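Local coordinates for protein aldo-keto reductase 1 (Coptotermes gestroi, PDB 5KET) that probably reduces aldehydes and ketones as an oxidoreductase of the aldo/keto reductase family, with NADP as its bound cofactor, at residues Glu96-Phe101 against Lys155-Gln160; Leu121-Gln126 against Lys326-His331. All coordinates share one frame; numbering follows the deposited sequence.

How the interactions relate
From the N terminus, the chain first enters interaction 1 at residues 96-101, which lead into helix 98-109. It then forms strand 114-119 of the barrel and, straight after it, opens interaction 2 at 121-126. A return at 155-160 in helix 150-162 closes interaction 1 over a loop of 53 residues. Interaction 2 closes only after 199 residues, when the short helix 326-329 near the C terminus comes back to 121-126. The two therefore cross rather than nest. Interaction 1 joins two helices on the outside of the barrel, whereas interaction 2 ties a loop beyond strand 114-119 to the C-terminal tail; their nearest atoms are about 8 Å apart.

Interaction 1: Glu96-Phe101 against Lys155-Gln160; sequences ESVEKF and KAMEAQ
Val98 and Ala156 bring the two backbones together with their CA atoms 6.3 Å apart, and Glu99 lies nearest Gln160, one turn after Ala156 along the second helix, so the first part of helix 98-109 packs against the second half of helix 150-162. Val98 carries the apolar part, dividing its two methyls between different partners. CG2 meets Ala156 CB at 3.6 Å. CG1, set opposite the backbone N by a chi1 of 176°, lies against Met157 SD at 3.7 Å, the methionine crossing the valine at nearly a right angle. The same methyl is flanked by Gln160 CG at 3.9 Å. Gln160 is bent at chi2 (-54°), which turns its amide across the base of the Glu99 side chain, with NE2 beside Glu99 CB. This is contact with aliphatic carbon; the Glu99 carboxylate extends past, its plane 39° from that of the amide, and forms a long, weak ion pair with Arg165. Were Gln160 cut back to an alanine, Val98 CG1 would probably lose its cover on one flank and the aliphatic base of Glu99 its amide neighbour. Both helices belong to the outer layer of the barrel: beneath the contact, Met157 rests on Tyr117 and Ile119 of strand 114-119 and on Val169 of strand 166-172, while Gln160 touches Thr166.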
# COMPACT_ATOMS: atom_id res chain seq x y z
N GLU A 96 -14.88 6.04 16.08
CA GLU A 96 -14.53 7.00 17.12
C GLU A 96 -13.03 7.33 17.13
O GLU A 96 -12.65 8.42 17.56
CB GLU A 96 -14.96 6.45 18.47
CG GLU A 96 -14.78 4.91 18.60
CD GLU A 96 -15.97 4.10 18.18
OE1 GLU A 96 -16.64 4.46 17.18
OE2 GLU A 96 -16.26 3.07 18.84
N SER A 97 -12.18 6.41 16.68
CA SER A 97 -10.74 6.57 16.81
C SER A 97 -10.09 7.14 15.56
O SER A 97 -8.87 7.34 15.55
CB SER A 97 -10.08 5.22 17.14
OG SER A 97 -10.44 4.77 18.44
N VAL A 98 -10.86 7.42 14.51
CA VAL A 98 -10.27 7.69 13.21
C VAL A 98 -9.53 9.03 13.22
O VAL A 98 -8.37 9.11 12.79
CB VAL A 98 -11.34 7.63 12.11
CG1 VAL A 98 -10.74 8.02 10.77
CG2 VAL A 98 -11.92 6.24 12.04
N GLU A 99 -10.17 10.09 13.71
CA GLU A 99 -9.51 11.39 13.66
C GLU A 99 -8.35 11.46 14.64
O GLU A 99 -7.37 12.16 14.37
CB GLU A 99 -10.52 12.51 13.90
CG GLU A 99 -9.90 13.84 14.34
CD GLU A 99 -10.89 14.77 14.98
OE1 GLU A 99 -12.11 14.64 14.71
OE2 GLU A 99 -10.46 15.64 15.78
N LYS A 100 -8.44 10.75 15.77
CA LYS A 100 -7.30 10.66 16.68
C LYS A 100 -6.04 10.21 15.94
O LYS A 100 -4.97 10.83 16.06
CB LYS A 100 -7.61 9.69 17.83
CG LYS A 100 -6.39 9.36 18.72
CD LYS A 100 -6.71 8.31 19.78
N PHE A 101 -6.14 9.15 15.15
CA PHE A 101 -4.95 8.57 14.55
C PHE A 101 -4.45 9.40 13.38
O PHE A 101 -3.24 9.64 13.25
CB PHE A 101 -5.21 7.13 14.12
CG PHE A 101 -5.13 6.15 15.25
CD1 PHE A 101 -3.91 5.84 15.84
CD2 PHE A 101 -6.28 5.55 15.75
CE1 PHE A 101 -3.83 4.95 16.89
CE2 PHE A 101 -6.21 4.66 16.80
CZ PHE A 101 -4.98 4.36 17.38
N LYS A 155 -17.70 6.03 7.37
CA LYS A 155 -18.30 7.35 7.52
C LYS A 155 -17.38 8.29 8.29
O LYS A 155 -17.39 9.51 8.05
CB LYS A 155 -19.67 7.24 8.20
CG LYS A 155 -20.72 6.61 7.30
CD LYS A 155 -22.14 7.06 7.69
CE LYS A 155 -23.18 6.46 6.75
NZ LYS A 155 -22.85 6.68 5.30
N ALA A 156 -16.57 7.75 9.20
CA ALA A 156 -15.57 8.57 9.90
C ALA A 156 -14.45 8.98 8.96
O ALA A 156 -13.90 10.07 9.10
CB ALA A 156 -15.01 7.80 11.10
N MET A 157 -14.09 8.10 8.03
CA MET A 157 -13.12 8.47 7.00
C MET A 157 -13.68 9.59 6.12
O MET A 157 -12.98 10.57 5.83
CB MET A 157 -12.79 7.24 6.16
CG MET A 157 -12.28 6.08 7.00
SD MET A 157 -10.57 6.36 7.52
CE MET A 157 -9.75 6.35 5.92
N GLU A 158 -14.93 9.46 5.70
CA GLU A 158 -15.58 10.52 4.93
C GLU A 158 -15.51 11.85 5.69
O GLU A 158 -15.17 12.89 5.11
CB GLU A 158 -17.02 10.14 4.62
CG GLU A 158 -17.18 8.89 3.75
CD GLU A 158 -18.63 8.45 3.61
OE1 GLU A 158 -19.46 8.83 4.47
OE2 GLU A 158 -18.95 7.73 2.64
N ALA A 159 -15.82 11.82 6.99
CA ALA A 159 -15.76 13.05 7.78
C ALA A 159 -14.36 13.63 7.86
O ALA A 159 -14.21 14.81 8.21
CB ALA A 159 -16.30 12.79 9.19
N GLN A 160 -13.33 12.85 7.52
CA GLN A 160 -11.97 13.37 7.55
C GLN A 160 -11.65 14.20 6.31
O GLN A 160 -10.90 15.18 6.41
CB GLN A 160 -10.97 12.21 7.69
CG GLN A 160 -11.12 11.49 9.01
CD GLN A 160 -11.04 12.44 10.17
OE1 GLN A 160 -10.10 13.23 10.27
NE2 GLN A 160 -12.03 12.39 11.06

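Interaction 2: Leu121-Gln126 against Lys326-His331; sequences LPVGFQ and KGLREH
Val123 presents its CG1 methyl to one face of the His331 imidazole, making a CH-pi contact 4.1 Å from the ring centroid and 29° off the ring normal. The methyl sits toward the ND1 side, with CG1 to ND1 of His331 at 3.7 Å, while the valine CA lies over the centre of the same face, 4.1 Å above the plane. The ring thus lies flat over both the methyl and the backbone of Val123, and the two side chains slide past each other in opposite directions. His331 reaches this position because its CG is placed opposite the backbone N (chi1 173°), carrying the ring from just past helix 326-329 to the 121-126 loop. Its CE1 approaches Gly124 N at 3.7 Å, obliquely to the ring, as a van der Waals contact. Leu328, three residues earlier, closes in from the helix: its branch carbon CG stands 4.2 Å from Val123 CG1, so a single valine methyl touches both the leucine and the imidazole. Both Leu328 and His331 also touch Ile144, whose strand 144-145 pairs antiparallel with 124-125, and the cluster is buried. The side chain of Pro122 lies about 4 Å from that of Asn173, an NADP-binding residue. The arrangement is characteristic of the aldo-keto reductase (beta/alpha)8 barrel, in which a long loop after the fourth strand and the C-terminal tail meet at the mouth of the barrel and, as in relatives, probably help border the substrate pocket.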
# COMPACT_ATOMS: atom_id res chain seq x y z
N LEU A 121 -6.35 -2.13 7.31
CA LEU A 121 -6.84 -3.51 7.40
C LEU A 121 -8.33 -3.59 7.72
O LEU A 121 -8.77 -2.98 8.71
CB LEU A 121 -6.05 -4.31 8.44
CG LEU A 121 -5.12 -5.38 7.85
CD1 LEU A 121 -3.95 -4.74 7.11
CD2 LEU A 121 -4.62 -6.32 8.93
N PRO A 122 -9.09 -4.39 6.97
CA PRO A 122 -10.46 -4.72 7.35
C PRO A 122 -10.57 -5.27 8.76
O PRO A 122 -11.64 -5.18 9.39
CB PRO A 122 -10.87 -5.77 6.32
CG PRO A 122 -9.82 -5.82 5.31
CD PRO A 122 -8.62 -5.09 5.77
N VAL A 123 -9.53 -5.92 9.27
CA VAL A 123 -9.57 -6.60 10.56
C VAL A 123 -9.10 -5.62 11.62
O VAL A 123 -7.98 -5.11 11.55
CB VAL A 123 -8.70 -7.86 10.55
CG1 VAL A 123 -8.65 -8.49 11.94
CG2 VAL A 123 -9.19 -8.86 9.50
N GLY A 124 -9.95 -5.36 12.61
CA GLY A 124 -9.60 -4.43 13.66
C GLY A 124 -8.91 -5.11 14.84
O GLY A 124 -9.17 -6.27 15.15
N PHE A 125 -8.01 -4.38 15.47
CA PHE A 125 -7.48 -4.75 16.77
C PHE A 125 -8.17 -3.89 17.82
O PHE A 125 -8.54 -2.75 17.54
CB PHE A 125 -5.96 -4.54 16.87
CG PHE A 125 -5.17 -5.14 15.74
CD1 PHE A 125 -5.72 -6.08 14.89
CD2 PHE A 125 -3.85 -4.77 15.56
CE1 PHE A 125 -4.98 -6.61 13.86
CE2 PHE A 125 -3.11 -5.30 14.54
CZ PHE A 125 -3.67 -6.23 13.68
N GLN A 126 -8.36 -4.44 19.01
CA GLN A 126 -8.89 -3.62 20.08
C GLN A 126 -7.84 -2.61 20.49
O GLN A 126 -6.67 -2.95 20.67
CB GLN A 126 -9.30 -4.45 21.29
CG GLN A 126 -9.80 -5.80 20.99
CD GLN A 126 -9.86 -6.63 22.24
OE1 GLN A 126 -9.54 -6.15 23.30
NE2 GLN A 126 -10.26 -7.88 22.12
N LYS A 326 -5.49 -17.68 14.99
CA LYS A 326 -6.86 -18.18 14.82
C LYS A 326 -7.86 -17.04 14.75
O LYS A 326 -8.63 -16.93 13.79
CB LYS A 326 -7.21 -19.14 15.96
N GLY A 327 -7.86 -16.17 15.77
CA GLY A 327 -8.88 -15.13 15.84
C GLY A 327 -8.81 -14.17 14.68
O GLY A 327 -9.81 -13.54 14.33
N LEU A 328 -7.65 -14.05 14.04
CA LEU A 328 -7.59 -13.16 12.90
C LEU A 328 -8.25 -13.78 11.67
O LEU A 328 -8.98 -13.09 10.96
CB LEU A 328 -6.15 -12.76 12.62
CG LEU A 328 -5.93 -11.66 11.58
CD1 LEU A 328 -4.59 -10.99 11.81
CD2 LEU A 328 -6.03 -12.23 10.19
N ARG A 329 -7.98 -15.05 11.39
CA ARG A 329 -8.69 -15.70 10.29
C ARG A 329 -10.19 -15.75 10.56
O ARG A 329 -11.00 -15.57 9.64
CB ARG A 329 -8.15 -17.10 10.05
CG ARG A 329 -6.79 -17.36 10.60
CD ARG A 329 -6.26 -18.71 10.14
NE ARG A 329 -6.90 -19.85 10.81
CZ ARG A 329 -6.44 -20.44 11.91
NH1 ARG A 329 -5.34 -19.99 12.48
NH2 ARG A 329 -7.08 -21.45 12.46
N GLU A 330 -10.57 -15.97 11.81
CA GLU A 330 -11.97 -16.11 12.16
C GLU A 330 -12.68 -14.77 12.33
O GLU A 330 -13.86 -14.77 12.70
CB GLU A 330 -12.11 -16.93 13.45
CG GLU A 330 -11.73 -18.39 13.30
CD GLU A 330 -11.73 -19.11 14.64
OE1 GLU A 330 -11.41 -18.46 15.66
OE2 GLU A 330 -12.07 -20.32 14.67
N HIS A 331 -12.00 -13.65 12.10
CA HIS A 331 -12.66 -12.37 12.27
C HIS A 331 -13.68 -12.18 11.14
O HIS A 331 -13.42 -12.51 9.99
CB HIS A 331 -11.65 -11.22 12.27
CG HIS A 331 -12.25 -9.85 12.26
ND1 HIS A 331 -12.06 -8.94 13.25
CD2 HIS A 331 -13.03 -9.23 11.35
CE1 HIS A 331 -12.71 -7.82 12.96
NE2 HIS A 331 -13.32 -7.98 11.81